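Local coordinates for protein succinate-semialdehyde dehydrogenase (Streptococcus pyogenes MGAS1882, PDB 4OGD) that probably oxidises succinic semialdehyde to succinate, binding NADP+ as its cofactor, as a member of the aldehyde dehydrogenase family, at residues H340-T345 / F362-E367. Sequence-based numbering, arbitrary orientation.
Sequences HFVMPT and FGPVGE
Thr345 and Val365 form a parallel beta bridge where strands 345-348 and 365-371 begin to run side by side in the mixed sheet of this aldehyde dehydrogenase fold. The backbone of Thr345 bonds on both flanks of Val365, as parallel pairing requires: its N donates to Pro364 O at 3.0 Å, and its O receives Gly366 N at 2.7 Å. The first of these bonds is the straighter (N-H...O 158°, against 140° for the second). Each acceptor also meets a CA-H group, Pro344 CA approaching Pro364 O and Val365 CA approaching Thr345 O. Pro364 is the centre of an inverse gamma turn, which a weak hydrogen bond from Val365 N to Gly363 O closes around its backbone. Along the Pro364 ring, CB lies 4.1 Å from Pro344 CA. CG comes nearest to the other segment, 3.5 Å from Val342 O and 3.9 Å from Val342 CG1. CD, the atom closing on the backbone N, lies 4.1 Å from Val342 CG1. The valine and proline side chains cross at about a right angle. Val342 carries CG1 anti to its backbone N (chi1 174°), and this branch makes the methyl contact with the ring. Leu256 of helix 244-256 also touches Pro364, while Val314 and Ile318 of helix 308-323 pack on Val365, so the start of the parallel pair is buried beside both helices. Beyond the bridge, Gly366 continues the pairing by a backbone hydrogen bond with Ile347. On the other strand, Thr345 turns its hydroxyl back on its own chain, where OG1 donates to Met343 O at 2.8 Å from above the carbonyl plane.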
loop_
_atom_site.group_PDB
_atom_site.type_symbol
_atom_site.label_atom_id
_atom_site.label_comp_id
_atom_site.label_asym_id
_atom_site.label_seq_id
_atom_site.Cartn_x
_atom_site.Cartn_y
_atom_site.Cartn_z
ATOM N N HIS A 340 -17.855 32.682 7.348
ATOM C CA HIS A 340 -16.668 32.606 6.496
ATOM C C HIS A 340 -16.991 32.504 5.005
ATOM O O HIS A 340 -16.541 31.582 4.320
ATOM C CB HIS A 340 -15.794 31.434 6.937
ATOM C CG HIS A 340 -15.600 31.364 8.420
ATOM N ND1 HIS A 340 -15.082 32.413 9.152
ATOM C CD2 HIS A 340 -15.873 30.381 9.309
ATOM C CE1 HIS A 340 -15.038 32.073 10.428
ATOM N NE2 HIS A 340 -15.511 30.846 10.550
ATOM N N PHE A 341 -17.749 33.469 4.493
ATOM C CA PHE A 341 -18.232 33.417 3.112
ATOM C C PHE A 341 -17.237 33.899 2.051
ATOM O O PHE A 341 -16.555 34.916 2.223
ATOM C CB PHE A 341 -19.531 34.215 2.974
ATOM C CG PHE A 341 -20.725 33.548 3.602
ATOM C CD1 PHE A 341 -21.397 32.542 2.930
ATOM C CD2 PHE A 341 -21.176 33.934 4.855
ATOM C CE1 PHE A 341 -22.494 31.922 3.491
ATOM C CE2 PHE A 341 -22.277 33.318 5.434
ATOM C CZ PHE A 341 -22.940 32.309 4.747
ATOM N N VAL A 342 -17.182 33.161 0.946
ATOM C CA VAL A 342 -16.456 33.564 -0.254
ATOM C C VAL A 342 -17.439 33.474 -1.415
ATOM O O VAL A 342 -18.110 32.455 -1.589
ATOM C CB VAL A 342 -15.236 32.634 -0.508
ATOM C CG1 VAL A 342 -14.560 32.954 -1.848
ATOM C CG2 VAL A 342 -14.238 32.742 0.636
ATOM N N MET A 343 -17.570 34.537 -2.204
ATOM C CA MET A 343 -18.519 34.478 -3.314
ATOM C C MET A 343 -17.950 33.655 -4.462
ATOM O O MET A 343 -16.728 33.584 -4.627
ATOM C CB MET A 343 -18.931 35.877 -3.795
ATOM C CG MET A 343 -18.050 36.483 -4.865
ATOM S SD MET A 343 -18.770 38.018 -5.507
ATOM C CE MET A 343 -19.941 37.384 -6.698
ATOM N N PRO A 344 -18.829 33.007 -5.237
ATOM C CA PRO A 344 -18.387 32.270 -6.425
ATOM C C PRO A 344 -17.584 33.200 -7.324
ATOM O O PRO A 344 -18.013 34.318 -7.608
ATOM C CB PRO A 344 -19.700 31.868 -7.091
ATOM C CG PRO A 344 -20.677 31.796 -5.956
ATOM C CD PRO A 344 -20.289 32.933 -5.060
ATOM N N THR A 345 -16.410 32.745 -7.737
ATOM C CA THR A 345 -15.470 33.591 -8.448
ATOM C C THR A 345 -14.943 32.774 -9.618
ATOM O O THR A 345 -14.723 31.573 -9.476
ATOM C CB THR A 345 -14.314 33.986 -7.513
ATOM O OG1 THR A 345 -14.836 34.701 -6.384
ATOM C CG2 THR A 345 -13.286 34.853 -8.232
ATOM N N PHE A 362 -9.401 25.198 -2.698
ATOM C CA PHE A 362 -10.449 24.503 -1.947
ATOM C C PHE A 362 -11.571 25.475 -1.583
ATOM O O PHE A 362 -11.858 25.723 -0.404
ATOM C CB PHE A 362 -9.842 23.858 -0.691
ATOM C CG PHE A 362 -10.286 22.435 -0.447
ATOM C CD1 PHE A 362 -10.958 22.093 0.720
ATOM C CD2 PHE A 362 -10.009 21.438 -1.375
ATOM C CE1 PHE A 362 -11.355 20.766 0.963
ATOM C CE2 PHE A 362 -10.397 20.120 -1.151
ATOM C CZ PHE A 362 -11.077 19.784 0.020
ATOM N N GLY A 363 -12.201 26.021 -2.615
ATOM C CA GLY A 363 -13.289 26.972 -2.449
ATOM C C GLY A 363 -14.013 27.165 -3.762
ATOM O O GLY A 363 -13.732 26.472 -4.738
ATOM N N PRO A 364 -14.956 28.118 -3.801
ATOM C CA PRO A 364 -15.869 28.259 -4.938
ATOM C C PRO A 364 -15.263 29.060 -6.076
ATOM O O PRO A 364 -15.812 30.093 -6.457
ATOM C CB PRO A 364 -17.042 29.034 -4.336
ATOM C CG PRO A 364 -16.419 29.846 -3.242
ATOM C CD PRO A 364 -15.319 28.997 -2.675
ATOM N N VAL A 365 -14.148 28.577 -6.616
ATOM C CA VAL A 365 -13.422 29.307 -7.641
ATOM C C VAL A 365 -13.372 28.520 -8.938
ATOM O O VAL A 365 -12.639 27.535 -9.050
ATOM C CB VAL A 365 -11.988 29.644 -7.186
ATOM C CG1 VAL A 365 -11.268 30.449 -8.255
ATOM C CG2 VAL A 365 -12.014 30.407 -5.865
ATOM N N GLY A 366 -14.142 28.957 -9.925
ATOM C CA GLY A 366 -14.096 28.340 -11.234
ATOM C C GLY A 366 -12.832 28.766 -11.958
ATOM O O GLY A 366 -12.371 29.896 -11.793
ATOM N N GLU A 367 -12.241 27.852 -12.722
ATOM C CA GLU A 367 -11.039 28.163 -13.501
ATOM C C GLU A 367 -11.237 27.669 -14.918
ATOM O O GLU A 367 -11.572 26.507 -15.130
ATOM C CB GLU A 367 -9.819 27.476 -12.885
ATOM C CG GLU A 367 -9.595 27.807 -11.419
ATOM C CD GLU A 367 -8.720 26.782 -10.734
ATOM O OE1 GLU A 367 -7.800 26.259 -11.395
ATOM O OE2 GLU A 367 -8.979 26.473 -9.546
#